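Local coordinates for Lmo2470 protein (Listeria monocytogenes EGD-e, PDB 5HL3) that binds the host junction protein afadin and facilitates crossing of the basement membrane, as a calcium-binding leucine-rich repeat internalin (InlP), at residues A[335-340]-A[355-360]; A[312-317]-A[325-330]; A[300-305]-A[342-347]; A[247-252]-A[263-268]; A[240-245]-A[254-259]. All coordinates share one frame; numbering follows the deposited sequence. Where two conformers were deposited one is given.

Contact 1: residues A[335-340]-A[355-360]; sequences EYKLDV and DWNVTI. With CA (calcium ion), chain H.
Trp356 takes Leu338 over one face of its indole: Leu338 CB sits 3.6 Å from the centroid of the six-membered ring, 8° off the normal, a CH-pi contact. Trp356 CG stands between the backbone N and the carbonyl carbon (chi1 73°), which lays the indole alongside Leu338 and Val340; Val340 CG2 meets the ring at its edge, in plane, 3.7 Å from CH2. At Tyr336, Ile360 CD1 approaches CE1 obliquely, and Val358 O lies at the ring edge. The other face of the hairpin is polar. Asp339 OD2 (2.5 Å) and Asp355 OD1 (2.3 Å) bind one calcium ion, their carboxylate planes 45° apart; four waters and Ser353 belong to the same site. Farther along, Thr359 OG1 donates to Glu335 OE1 on its syn side at 2.7 Å. Backbone bonds in two antiparallel hydrogen-bonded pairs, Tyr336 with Val358 and Leu338 with Trp356, hold the register. Strand 301-306 flanks 335-340, strand 265-274 flanks 355-360, and Cys280 and Ile282 of strand 280-283 pack against the indole.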
# COMPACT_ATOMS: atom_id res chain seq x y z
N GLU A 335 -10.35 -0.84 40.55
CA GLU A 335 -10.39 -0.92 39.10
C GLU A 335 -8.99 -1.24 38.61
O GLU A 335 -8.03 -0.57 38.99
CB GLU A 335 -10.82 0.43 38.51
CG GLU A 335 -12.12 1.00 39.04
CD GLU A 335 -13.37 0.21 38.64
OE1 GLU A 335 -13.31 -0.53 37.65
OE2 GLU A 335 -14.41 0.41 39.34
N TYR A 336 -8.88 -2.23 37.72
CA TYR A 336 -7.60 -2.72 37.24
C TYR A 336 -7.52 -2.83 35.73
O TYR A 336 -8.53 -3.09 35.07
CB TYR A 336 -7.34 -4.11 37.82
CG TYR A 336 -7.23 -4.12 39.33
CD1 TYR A 336 -8.35 -4.21 40.15
CD2 TYR A 336 -5.97 -4.06 39.96
CE1 TYR A 336 -8.24 -4.22 41.52
CE2 TYR A 336 -5.85 -4.07 41.33
CZ TYR A 336 -6.98 -4.15 42.12
OH TYR A 336 -6.84 -4.14 43.49
N LYS A 337 -6.32 -2.61 35.19
CA LYS A 337 -6.01 -2.81 33.77
C LYS A 337 -5.19 -4.10 33.67
O LYS A 337 -4.09 -4.16 34.22
CB LYS A 337 -5.18 -1.66 33.24
CG LYS A 337 -5.89 -0.32 33.24
CD LYS A 337 -5.15 0.71 32.38
CE LYS A 337 -3.81 1.11 32.98
NZ LYS A 337 -3.85 1.56 34.38
N LEU A 338 -5.75 -5.11 33.02
CA LEU A 338 -5.11 -6.42 32.85
C LEU A 338 -4.57 -6.57 31.43
O LEU A 338 -5.10 -5.98 30.49
CB LEU A 338 -6.07 -7.58 33.15
CG LEU A 338 -6.14 -8.05 34.61
CD1 LEU A 338 -6.48 -6.93 35.58
CD2 LEU A 338 -7.09 -9.24 34.80
N ASP A 339 -3.53 -7.39 31.29
CA ASP A 339 -2.90 -7.70 30.00
C ASP A 339 -2.51 -9.15 29.98
O ASP A 339 -1.96 -9.65 30.96
CB ASP A 339 -1.65 -6.85 29.79
CG ASP A 339 -0.78 -7.34 28.67
OD1 ASP A 339 -0.22 -8.47 28.71
OD2 ASP A 339 -0.56 -6.58 27.76
N VAL A 340 -2.86 -9.85 28.89
CA VAL A 340 -2.32 -11.18 28.61
C VAL A 340 -1.53 -11.06 27.31
O VAL A 340 -2.01 -10.51 26.30
CB VAL A 340 -3.42 -12.24 28.47
CG1 VAL A 340 -2.94 -13.51 27.77
CG2 VAL A 340 -3.92 -12.63 29.84
N ASP A 355 -5.53 -6.45 26.17
CA ASP A 355 -5.81 -5.70 27.39
C ASP A 355 -7.30 -5.73 27.71
O ASP A 355 -8.12 -5.75 26.80
CB ASP A 355 -5.46 -4.24 27.16
CG ASP A 355 -4.04 -4.01 26.80
OD1 ASP A 355 -3.20 -4.92 26.89
OD2 ASP A 355 -3.77 -2.86 26.42
N TRP A 356 -7.64 -5.59 28.99
CA TRP A 356 -9.05 -5.40 29.38
C TRP A 356 -9.10 -4.81 30.76
O TRP A 356 -8.14 -4.88 31.52
CB TRP A 356 -9.89 -6.69 29.26
CG TRP A 356 -9.64 -7.76 30.30
CD1 TRP A 356 -10.45 -8.06 31.36
CD2 TRP A 356 -8.55 -8.70 30.36
NE1 TRP A 356 -9.93 -9.10 32.08
CE2 TRP A 356 -8.77 -9.51 31.49
CE3 TRP A 356 -7.42 -8.93 29.59
CZ2 TRP A 356 -7.90 -10.51 31.86
CZ3 TRP A 356 -6.55 -9.95 29.96
CH2 TRP A 356 -6.80 -10.71 31.10
N ASN A 357 -10.24 -4.24 31.08
CA ASN A 357 -10.48 -3.62 32.39
C ASN A 357 -11.30 -4.52 33.28
O ASN A 357 -12.27 -5.13 32.85
CB ASN A 357 -11.18 -2.26 32.23
CG ASN A 357 -10.32 -1.22 31.58
OD1 ASN A 357 -9.08 -1.31 31.61
ND2 ASN A 357 -10.95 -0.22 30.95
N VAL A 358 -10.90 -4.59 34.55
CA VAL A 358 -11.58 -5.41 35.53
C VAL A 358 -11.96 -4.55 36.74
O VAL A 358 -11.13 -3.80 37.26
CB VAL A 358 -10.68 -6.58 36.03
CG1 VAL A 358 -11.37 -7.44 37.07
CG2 VAL A 358 -10.25 -7.44 34.85
N THR A 359 -13.23 -4.67 37.15
CA THR A 359 -13.72 -4.08 38.38
C THR A 359 -13.78 -5.23 39.40
O THR A 359 -14.44 -6.24 39.17
CB THR A 359 -15.12 -3.45 38.21
OG1 THR A 359 -15.10 -2.46 37.16
CG2 THR A 359 -15.62 -2.82 39.54
N ILE A 360 -13.07 -5.07 40.51
CA ILE A 360 -13.13 -6.03 41.62
C ILE A 360 -13.94 -5.42 42.76
O ILE A 360 -13.59 -4.38 43.29
CB ILE A 360 -11.73 -6.44 42.11
CG1 ILE A 360 -10.91 -6.96 40.93
CG2 ILE A 360 -11.84 -7.48 43.22
CD1 ILE A 360 -9.58 -7.59 41.26
CA CA H . -0.97 -4.63 26.22
O HOH W 1 -1.16 -2.28 25.74
O HOH W 2 -1.87 -4.57 23.91
O HOH W 3 1.26 -4.24 25.80
O HOH W 4 -0.50 -3.45 28.30

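Contact 2: residues A[312-317]-A[325-330]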
# COMPACT_ATOMS: atom_id res chain seq x y z
N GLN A 312 3.38 -8.91 37.48
CA GLN A 312 3.03 -10.17 36.84
C GLN A 312 2.05 -10.99 37.69
O GLN A 312 2.13 -11.00 38.92
CB GLN A 312 4.30 -11.01 36.56
CG GLN A 312 5.34 -10.34 35.67
CD GLN A 312 4.78 -9.90 34.32
OE1 GLN A 312 4.32 -10.71 33.53
NE2 GLN A 312 4.82 -8.57 34.05
N LEU A 313 1.12 -11.68 37.01
CA LEU A 313 0.16 -12.56 37.67
C LEU A 313 0.27 -13.99 37.12
O LEU A 313 0.53 -14.15 35.93
CB LEU A 313 -1.27 -12.05 37.44
CG LEU A 313 -1.60 -10.69 38.06
CD1 LEU A 313 -2.98 -10.23 37.60
CD2 LEU A 313 -1.49 -10.75 39.57
N PRO A 314 0.04 -15.01 37.98
CA PRO A 314 0.03 -16.38 37.46
C PRO A 314 -1.06 -16.51 36.42
O PRO A 314 -2.16 -16.01 36.61
CB PRO A 314 -0.30 -17.22 38.69
CG PRO A 314 0.18 -16.41 39.84
CD PRO A 314 -0.11 -14.98 39.44
N THR A 315 -0.75 -17.21 35.35
CA THR A 315 -1.61 -17.29 34.20
C THR A 315 -1.57 -18.72 33.68
O THR A 315 -0.49 -19.27 33.54
CB THR A 315 -1.13 -16.23 33.17
OG1 THR A 315 -1.24 -14.93 33.78
CG2 THR A 315 -1.95 -16.24 31.93
N THR A 316 -2.74 -19.31 33.43
CA THR A 316 -2.83 -20.69 32.96
C THR A 316 -3.72 -20.79 31.73
O THR A 316 -4.73 -20.12 31.63
CB THR A 316 -3.39 -21.62 34.05
OG1 THR A 316 -4.61 -21.08 34.57
CG2 THR A 316 -2.39 -21.79 35.19
N VAL A 317 -3.31 -21.64 30.80
CA VAL A 317 -4.06 -21.90 29.58
C VAL A 317 -4.91 -23.14 29.84
O VAL A 317 -4.38 -24.18 30.27
CB VAL A 317 -3.12 -22.20 28.41
CG1 VAL A 317 -3.93 -22.54 27.17
CG2 VAL A 317 -2.19 -21.03 28.15
N THR A 325 -6.81 -18.23 32.10
CA THR A 325 -7.17 -17.72 33.43
C THR A 325 -6.01 -16.97 34.05
O THR A 325 -4.90 -17.49 34.09
CB THR A 325 -7.62 -18.86 34.36
OG1 THR A 325 -8.81 -19.45 33.81
CG2 THR A 325 -7.92 -18.36 35.74
N VAL A 326 -6.26 -15.74 34.50
CA VAL A 326 -5.28 -14.94 35.21
C VAL A 326 -5.67 -14.94 36.67
O VAL A 326 -6.83 -14.70 37.03
CB VAL A 326 -5.24 -13.51 34.66
CG1 VAL A 326 -4.18 -12.69 35.38
CG2 VAL A 326 -4.97 -13.55 33.18
N ASP A 327 -4.71 -15.26 37.53
CA ASP A 327 -4.99 -15.35 38.95
C ASP A 327 -4.98 -13.98 39.61
O ASP A 327 -3.95 -13.52 40.11
CB ASP A 327 -4.02 -16.29 39.65
CG ASP A 327 -4.37 -16.51 41.10
OD1 ASP A 327 -5.38 -15.96 41.57
OD2 ASP A 327 -3.63 -17.24 41.79
N THR A 328 -6.17 -13.37 39.65
CA THR A 328 -6.44 -12.07 40.29
C THR A 328 -6.97 -12.23 41.73
O THR A 328 -7.41 -11.26 42.32
CB THR A 328 -7.52 -11.31 39.48
OG1 THR A 328 -8.61 -12.19 39.21
CG2 THR A 328 -6.96 -10.78 38.18
N SER A 329 -6.89 -13.43 42.29
CA SER A 329 -7.53 -13.72 43.57
C SER A 329 -6.97 -12.97 44.79
O SER A 329 -7.69 -12.81 45.79
CB SER A 329 -7.54 -15.23 43.82
OG SER A 329 -6.24 -15.72 44.07
N ALA A 330 -5.73 -12.51 44.72
CA ALA A 330 -5.13 -11.79 45.86
C ALA A 330 -5.32 -10.27 45.80
O ALA A 330 -5.00 -9.58 46.76
CB ALA A 330 -3.64 -12.12 45.98
O HOH W 5 -4.14 -18.89 36.69
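Three backbone hydrogen bonds tie the segments: Asp327 N to Pro314 O at 2.8 Å, and the reciprocal pair between Thr316 and Thr325. Of the weaker CH contacts, Thr315 CA lies 3.3 Å from Thr325 O. Apolar packing falls to Leu313, whose CD1 meets Val326 CG1 at 3.5 Å, the two side chains crossing at about a right angle; its CB lies on the same methyl. These segments form a beta hairpin, strand 310-318 with strand 323-326, within the seven-stranded mixed sheet that follows the leucine-rich repeats. Where the second strand gives out, Asp327 makes an Asx turn: with CG anti to the backbone N (chi1 -175°), OD1 reaches forward and accepts from Ser329 N at 3.0 Å and, through its syn lone pair, from Ser329 OG at 2.7 Å. Two donors thus grip one oxygen and restrain the turn of the carboxylate. Thr315 OG1 donates to Leu313 O from above the carbonyl plane. Water 5 donates to Thr325 O at 3.0 Å, with a weak bond to Pro314 O.

Contact 3: residues A[300-305]-A[342-347]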
# COMPACT_ATOMS: atom_id res chain seq x y z
N GLU A 300 5.31 -19.45 25.86
CA GLU A 300 4.81 -18.88 27.11
C GLU A 300 3.64 -17.92 26.91
O GLU A 300 3.61 -17.15 25.95
CB GLU A 300 5.92 -18.15 27.86
CG GLU A 300 7.06 -19.03 28.37
CD GLU A 300 8.11 -19.42 27.34
OE1 GLU A 300 8.13 -18.88 26.21
OE2 GLU A 300 8.93 -20.32 27.71
N VAL A 301 2.69 -17.96 27.85
CA VAL A 301 1.57 -17.04 27.90
C VAL A 301 1.64 -16.38 29.28
O VAL A 301 1.61 -17.06 30.30
CB VAL A 301 0.25 -17.80 27.74
CG1 VAL A 301 -0.95 -16.85 27.89
CG2 VAL A 301 0.24 -18.60 26.44
N THR A 302 1.74 -15.04 29.30
CA THR A 302 1.94 -14.28 30.53
C THR A 302 0.79 -13.33 30.78
O THR A 302 0.07 -12.96 29.88
CB THR A 302 3.25 -13.45 30.44
OG1 THR A 302 3.13 -12.45 29.41
CG2 THR A 302 4.43 -14.36 30.18
N GLY A 303 0.61 -12.99 32.05
CA GLY A 303 -0.44 -12.06 32.48
C GLY A 303 0.13 -11.07 33.46
O GLY A 303 1.08 -11.38 34.17
N GLU A 304 -0.45 -9.88 33.50
CA GLU A 304 0.01 -8.84 34.40
C GLU A 304 -1.08 -7.83 34.61
O GLU A 304 -2.07 -7.81 33.88
CB GLU A 304 1.24 -8.16 33.82
CG GLU A 304 0.96 -7.40 32.53
CD GLU A 304 2.21 -6.95 31.79
OE1 GLU A 304 3.27 -7.56 31.94
OE2 GLU A 304 2.10 -5.99 31.00
N TYR A 305 -0.93 -7.01 35.65
CA TYR A 305 -1.80 -5.85 35.82
C TYR A 305 -0.94 -4.61 35.93
O TYR A 305 0.19 -4.66 36.41
CB TYR A 305 -2.82 -6.01 36.95
CG TYR A 305 -2.31 -5.92 38.35
CD1 TYR A 305 -1.67 -7.00 38.96
CD2 TYR A 305 -2.54 -4.78 39.12
CE1 TYR A 305 -1.26 -6.94 40.28
CE2 TYR A 305 -2.13 -4.71 40.44
CZ TYR A 305 -1.48 -5.78 41.00
OH TYR A 305 -1.09 -5.68 42.32
N TYR A 342 1.40 -13.13 24.61
CA TYR A 342 1.99 -14.38 24.17
C TYR A 342 2.79 -14.11 22.89
O TYR A 342 2.80 -13.00 22.34
CB TYR A 342 0.90 -15.45 23.98
CG TYR A 342 -0.03 -15.20 22.84
CD1 TYR A 342 -1.20 -14.43 22.99
CD2 TYR A 342 0.28 -15.68 21.56
CE1 TYR A 342 -2.03 -14.21 21.92
CE2 TYR A 342 -0.55 -15.45 20.50
CZ TYR A 342 -1.69 -14.69 20.67
OH TYR A 342 -2.52 -14.44 19.60
N ASN A 343 3.45 -15.16 22.41
CA ASN A 343 4.33 -15.05 21.22
C ASN A 343 5.38 -13.97 21.41
O ASN A 343 5.75 -13.26 20.48
CB ASN A 343 3.53 -14.85 19.90
CG ASN A 343 4.28 -15.39 18.71
OD1 ASN A 343 4.93 -16.40 18.85
ND2 ASN A 343 4.22 -14.71 17.57
N HIS A 344 5.88 -13.84 22.63
CA HIS A 344 6.94 -12.90 22.87
C HIS A 344 8.18 -13.26 22.04
O HIS A 344 8.64 -14.41 22.06
CB HIS A 344 7.40 -12.95 24.33
CG HIS A 344 6.36 -12.53 25.32
ND1 HIS A 344 6.19 -11.22 25.70
CD2 HIS A 344 5.50 -13.25 26.07
CE1 HIS A 344 5.26 -11.15 26.63
NE2 HIS A 344 4.82 -12.37 26.87
N ASN A 345 8.69 -12.28 21.32
CA ASN A 345 9.90 -12.45 20.52
C ASN A 345 10.83 -11.32 20.91
O ASN A 345 10.76 -10.21 20.37
CB ASN A 345 9.61 -12.45 19.03
CG ASN A 345 10.80 -12.91 18.21
OD1 ASN A 345 11.94 -12.73 18.62
ND2 ASN A 345 10.54 -13.49 17.06
N TYR A 346 11.62 -11.60 21.93
CA TYR A 346 12.50 -10.59 22.49
C TYR A 346 13.54 -10.14 21.49
O TYR A 346 13.88 -8.96 21.46
CB TYR A 346 13.11 -11.08 23.81
CG TYR A 346 12.06 -11.48 24.84
CD1 TYR A 346 11.22 -10.52 25.42
CD2 TYR A 346 11.91 -12.81 25.24
CE1 TYR A 346 10.25 -10.88 26.35
CE2 TYR A 346 10.95 -13.18 26.17
CZ TYR A 346 10.12 -12.21 26.73
OH TYR A 346 9.17 -12.58 27.65
N ALA A 347 13.99 -11.05 20.63
CA ALA A 347 14.98 -10.72 19.63
C ALA A 347 14.45 -9.73 18.59
O ALA A 347 15.17 -8.86 18.17
CB ALA A 347 15.50 -11.99 18.94
O HOH W 6 3.19 -17.91 23.19
O HOH W 7 5.80 -16.12 24.59
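His344 reaches across to Thr302 at one end of two neighbouring strands of the mixed sheet, where strand 334-345 turns a corner at Asn343 and leaves strand 301-306. From CB the His344 side chain runs with CG anti to the carbonyl carbon (chi1 -65°), which brings the imidazole edge up to Thr302. Along the ring, CD2 passes 4.3 Å from Glu300 O, near the ring plane, and CE1 comes within 3.7 Å of Thr302 OG1. At the tip, NE2 hydrogen-bonds Thr302 OG1 at 3.1 Å, the hydroxyl lying in the plane of the ring; either partner could be the donor. Tyr346 OH lies over one ring face, offset toward the rim. Thr302 and His344 come from opposite directions, while Val301 and Tyr342 run side by side, Val301 CG2 4.1 Å from Tyr342 CB. The Tyr342 ring leads away to an edge-to-face stack with Tyr287 of helix 285-292. Two waters bridge the corner: both donate to Glu300 O, and they accept from Asn343 N at 2.9 Å and His344 N at 3.0 Å.

Contact 4: residues A[247-252]-A[263-268]; sequences NFLTEL and QSQNGE
Gln265 accepts from Leu249 N through OE1 at 2.9 Å, where strand 248-249, at the C-terminal end of the leucine-rich repeats, meets strand 265-274, the first in the chain of the following mixed sheet. The N-H lies in the plane of the amide carbonyl, on a lone pair, and the bond is nearly straight (165°). OE1 is closely packed: it also stands 3.3 Å from Asn247 CB and from Leu249 CB. The second direct bond runs from Asn266 N to Asn247 O at 3.1 Å, in the carbonyl plane. Beside it, Phe248 CA points a CH at Asn266 O, 2.9 Å away, and the Phe248 ring approaches Asn266 CB obliquely, ring and amide planes 42° apart.

A bend at chi2 (77°) folds the Gln265 amide back over the 247-249 backbone. Its NE2 donates to Ser264 O and to Leu244 O, so both ends of the amide are held and its rotation is fixed. Asn247 is anchored in turn on the repeat side, its ND2 bonded to Leu221 O and Leu244 O and its OD1 to Leu226 N. Water completes the junction: water 8 donates to Asn247 O and Asn266 OD1, while water 9 donates to Phe248 O at 2.8 Å and accepts from Glu268 N.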
# COMPACT_ATOMS: atom_id res chain seq x y z
N ASN A 247 -2.44 -5.67 13.45
CA ASN A 247 -3.85 -5.27 13.51
C ASN A 247 -4.36 -5.57 14.92
O ASN A 247 -3.53 -5.75 15.84
CB ASN A 247 -4.66 -5.92 12.38
CG ASN A 247 -4.43 -5.23 11.05
OD1 ASN A 247 -5.03 -4.21 10.76
ND2 ASN A 247 -3.55 -5.80 10.23
N PHE A 248 -5.68 -5.55 15.10
CA PHE A 248 -6.31 -5.61 16.44
C PHE A 248 -7.35 -6.70 16.50
O PHE A 248 -8.39 -6.56 17.17
CB PHE A 248 -6.88 -4.20 16.77
CG PHE A 248 -5.84 -3.13 16.63
CD1 PHE A 248 -5.02 -2.80 17.69
CD2 PHE A 248 -5.58 -2.55 15.38
CE1 PHE A 248 -3.99 -1.89 17.55
CE2 PHE A 248 -4.54 -1.65 15.24
CZ PHE A 248 -3.74 -1.33 16.32
N LEU A 249 -7.05 -7.81 15.83
CA LEU A 249 -7.99 -8.92 15.80
C LEU A 249 -7.89 -9.80 17.04
O LEU A 249 -6.80 -10.07 17.55
CB LEU A 249 -7.70 -9.80 14.56
CG LEU A 249 -7.90 -9.09 13.22
CD1 LEU A 249 -7.35 -9.99 12.10
CD2 LEU A 249 -9.37 -8.78 12.97
N THR A 250 -9.05 -10.27 17.49
CA THR A 250 -9.13 -11.27 18.59
C THR A 250 -9.38 -12.69 18.05
O THR A 250 -9.31 -13.65 18.82
CB THR A 250 -10.17 -10.86 19.63
OG1 THR A 250 -11.44 -10.72 19.00
CG2 THR A 250 -9.75 -9.59 20.34
N GLU A 251 -9.65 -12.80 16.75
CA GLU A 251 -9.89 -14.07 16.07
C GLU A 251 -9.50 -13.86 14.62
O GLU A 251 -9.77 -12.81 14.05
CB GLU A 251 -11.37 -14.51 16.17
CG GLU A 251 -11.64 -15.92 15.64
CD GLU A 251 -13.07 -16.36 15.80
OE1 GLU A 251 -13.97 -15.56 15.46
OE2 GLU A 251 -13.28 -17.53 16.22
N LEU A 252 -8.88 -14.87 14.03
CA LEU A 252 -8.48 -14.83 12.61
C LEU A 252 -9.55 -15.49 11.74
O LEU A 252 -10.27 -16.39 12.20
CB LEU A 252 -7.16 -15.56 12.41
CG LEU A 252 -6.00 -15.00 13.25
CD1 LEU A 252 -4.78 -15.93 13.22
CD2 LEU A 252 -5.66 -13.59 12.82
N GLN A 263 2.58 -12.24 13.43
CA GLN A 263 3.50 -12.46 14.55
C GLN A 263 3.24 -11.48 15.70
O GLN A 263 3.50 -11.85 16.86
CB GLN A 263 4.97 -12.40 14.07
CG GLN A 263 5.37 -13.61 13.22
CD GLN A 263 5.31 -14.90 14.03
OE1 GLN A 263 5.86 -15.00 15.13
NE2 GLN A 263 4.63 -15.88 13.49
N SER A 264 2.76 -10.28 15.38
CA SER A 264 2.36 -9.29 16.38
C SER A 264 0.92 -8.87 16.16
O SER A 264 0.42 -8.80 15.02
CB SER A 264 3.25 -8.05 16.31
OG SER A 264 4.56 -8.37 16.75
N GLN A 265 0.24 -8.62 17.27
CA GLN A 265 -1.18 -8.21 17.25
C GLN A 265 -1.51 -7.63 18.60
O GLN A 265 -0.90 -8.00 19.59
CB GLN A 265 -2.06 -9.45 16.94
CG GLN A 265 -3.45 -9.18 16.36
CD GLN A 265 -3.53 -8.81 14.88
OE1 GLN A 265 -4.61 -8.52 14.38
NE2 GLN A 265 -2.41 -8.86 14.17
N ASN A 266 -2.46 -6.73 18.63
CA ASN A 266 -2.93 -6.14 19.86
C ASN A 266 -4.45 -6.22 19.89
O ASN A 266 -5.10 -6.62 18.91
CB ASN A 266 -2.40 -4.73 20.01
CG ASN A 266 -0.90 -4.68 20.11
OD1 ASN A 266 -0.18 -4.75 19.12
ND2 ASN A 266 -0.40 -4.62 21.33
N GLY A 267 -5.06 -6.05 21.06
CA GLY A 267 -6.49 -6.04 21.09
C GLY A 267 -7.03 -5.69 22.44
O GLY A 267 -6.29 -5.62 23.42
N GLU A 268 -8.34 -5.48 22.46
CA GLU A 268 -9.08 -5.15 23.67
C GLU A 268 -10.14 -6.22 23.87
O GLU A 268 -10.86 -6.59 22.92
CB GLU A 268 -9.77 -3.79 23.54
CG GLU A 268 -8.86 -2.61 23.22
CD GLU A 268 -7.89 -2.19 24.34
OE1 GLU A 268 -8.28 -2.05 25.53
OE2 GLU A 268 -6.74 -1.88 23.99
O HOH W 8 -1.09 -4.38 16.49
O HOH W 9 -9.32 -5.41 19.56

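Contact 5: residues A[240-245]-A[254-259]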
# COMPACT_ATOMS: atom_id res chain seq x y z
N GLU A 240 -2.57 -17.25 -1.33
CA GLU A 240 -1.38 -17.90 -0.74
C GLU A 240 -0.88 -17.17 0.50
O GLU A 240 -0.37 -17.82 1.43
CB GLU A 240 -0.24 -17.98 -1.76
CG GLU A 240 -0.54 -18.83 -3.01
CD GLU A 240 0.52 -18.75 -4.12
OE1 GLU A 240 1.55 -18.03 -3.99
OE2 GLU A 240 0.33 -19.45 -5.15
N SER A 241 -0.99 -15.84 0.53
CA SER A 241 -0.49 -15.06 1.66
C SER A 241 -1.46 -13.95 1.99
O SER A 241 -1.77 -13.12 1.14
CB SER A 241 0.88 -14.46 1.37
OG SER A 241 1.33 -13.70 2.50
N LEU A 242 -1.90 -13.92 3.24
CA LEU A 242 -2.74 -12.84 3.77
C LEU A 242 -1.99 -12.29 4.98
O LEU A 242 -1.93 -12.93 6.04
CB LEU A 242 -4.12 -13.37 4.17
CG LEU A 242 -5.07 -12.41 4.89
CD1 LEU A 242 -5.35 -11.22 4.01
CD2 LEU A 242 -6.38 -13.11 5.22
N ASN A 243 -1.47 -11.09 4.86
CA ASN A 243 -0.68 -10.50 5.94
C ASN A 243 -1.60 -9.66 6.82
O ASN A 243 -2.13 -8.67 6.36
CB ASN A 243 0.48 -9.67 5.38
CG ASN A 243 1.49 -9.30 6.45
OD1 ASN A 243 1.15 -9.15 7.64
ND2 ASN A 243 2.72 -9.14 6.06
N LEU A 244 -1.78 -10.10 8.07
CA LEU A 244 -2.63 -9.40 9.04
C LEU A 244 -1.79 -8.87 10.19
O LEU A 244 -2.34 -8.48 11.24
CB LEU A 244 -3.73 -10.34 9.58
CG LEU A 244 -4.64 -10.93 8.50
CD1 LEU A 244 -5.68 -11.88 9.09
CD2 LEU A 244 -5.33 -9.86 7.68
N ASP A 245 -0.49 -8.80 10.03
CA ASP A 245 0.39 -8.39 11.15
C ASP A 245 0.03 -6.98 11.60
O ASP A 245 -0.37 -6.12 10.83
CB ASP A 245 1.86 -8.43 10.69
CG ASP A 245 2.84 -8.74 11.78
OD1 ASP A 245 2.51 -9.54 12.65
OD2 ASP A 245 4.00 -8.28 11.67
N SER A 254 -11.18 -18.04 9.69
CA SER A 254 -10.91 -19.46 9.64
C SER A 254 -10.78 -20.05 8.24
O SER A 254 -10.02 -21.01 8.04
CB SER A 254 -11.97 -20.24 10.45
OG SER A 254 -13.26 -20.19 9.84
N ASN A 255 -11.48 -19.50 7.26
CA ASN A 255 -11.44 -20.06 5.91
C ASN A 255 -10.09 -19.97 5.22
O ASN A 255 -9.80 -20.75 4.33
CB ASN A 255 -12.47 -19.39 4.99
CG ASN A 255 -13.89 -19.65 5.40
OD1 ASN A 255 -14.19 -20.61 6.13
ND2 ASN A 255 -14.79 -18.81 4.92
N VAL A 256 -9.27 -19.03 5.66
CA VAL A 256 -7.98 -18.76 5.04
C VAL A 256 -6.84 -18.81 6.04
O VAL A 256 -5.76 -18.27 5.80
CB VAL A 256 -8.03 -17.39 4.31
CG1 VAL A 256 -9.02 -17.44 3.15
CG2 VAL A 256 -8.35 -16.25 5.27
N LEU A 257 -7.05 -19.49 7.16
CA LEU A 257 -6.04 -19.52 8.22
C LEU A 257 -4.68 -20.03 7.75
O LEU A 257 -3.64 -19.55 8.20
CB LEU A 257 -6.58 -20.35 9.42
CG LEU A 257 -5.67 -20.41 10.66
CD1 LEU A 257 -5.21 -19.07 11.19
CD2 LEU A 257 -6.37 -21.26 11.73
N ASP A 258 -4.68 -20.97 6.80
CA ASP A 258 -3.42 -21.51 6.28
C ASP A 258 -2.60 -20.54 5.43
O ASP A 258 -1.50 -20.87 5.03
CB ASP A 258 -3.64 -22.84 5.52
CG ASP A 258 -4.59 -22.72 4.33
OD1 ASP A 258 -5.28 -21.68 4.19
OD2 ASP A 258 -4.73 -23.76 3.58
N THR A 259 -3.12 -19.35 5.15
CA THR A 259 -2.41 -18.34 4.35
C THR A 259 -1.89 -17.20 5.19
O THR A 259 -1.17 -16.35 4.70
CB THR A 259 -3.35 -17.69 3.28
OG1 THR A 259 -4.31 -16.84 3.91
CG2 THR A 259 -4.03 -18.74 2.42
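Leu242 N meets Thr259 O from well above the carbonyl plane, 50° out of it and away from either lone pair, yet the hydrogen bond is of normal length (2.9 Å) and nearly straight at the hydrogen (168°). It is the one hydrogen bond between the two segments, and Ser241 CA backs it with a CH contact to the same oxygen at 3.4 Å. Thr259 also brings its side chain across: CB rests 3.5 Å from Glu240 O, and OG1 lies 3.5 Å from Leu242 CB. That hydroxyl sits between the backbone N and the carbonyl carbon (chi1 71°), from where it turns back into its own 3-10 segment and donates to Val256 O at 2.8 Å, in plane and on a lone pair. Since Thr259 N donates to the same carbonyl, Val256 O is gripped twice by a single residue. The apolar part is smaller: Leu242 CD2 touches Val256 CG2 at 3.7 Å, the side chains set at a slant.

This is the leucine-rich repeat solenoid near its C-terminal end. Strand 241-243 belongs to the ten-stranded parallel sheet, and the 3-10 segment 254-259 brings the chain round to the last strand of that sheet, 260-261. Strand 218-220 flanks the other side of 241-243, with Leu219 against Leu242. With its hydroxyl spent on Val256 O and its carbonyl on Leu242 N, Thr259 ties the end of the 3-10 turn to strand 241-243.

Contacts 1, 2 and 3 lie within one mixed sheet: strand 334-345 serves both contact 1 and contact 3, and Glu304 N bonds Asp339 O between them. Contact 2 packs on contact 1 through Val326 CG2 and Val340 CG2, 3.6 Å apart, and joins contact 3 through Leu313 N and Gly303 O. Contact 4 joins the repeats to this sheet through its strand 265-274, with Asp355 N bonded to Gly267 O beside the calcium site of contact 1; the nearest side-chain atom of Asn266 is about 5 Å from that ion, that of His344 about 9 Å. Contact 5 lies deeper in the solenoid, its centre about 30 Å from that of contact 1, but Asp245 OD1 accepts from Gln263 N and Ser264 N of contact 4.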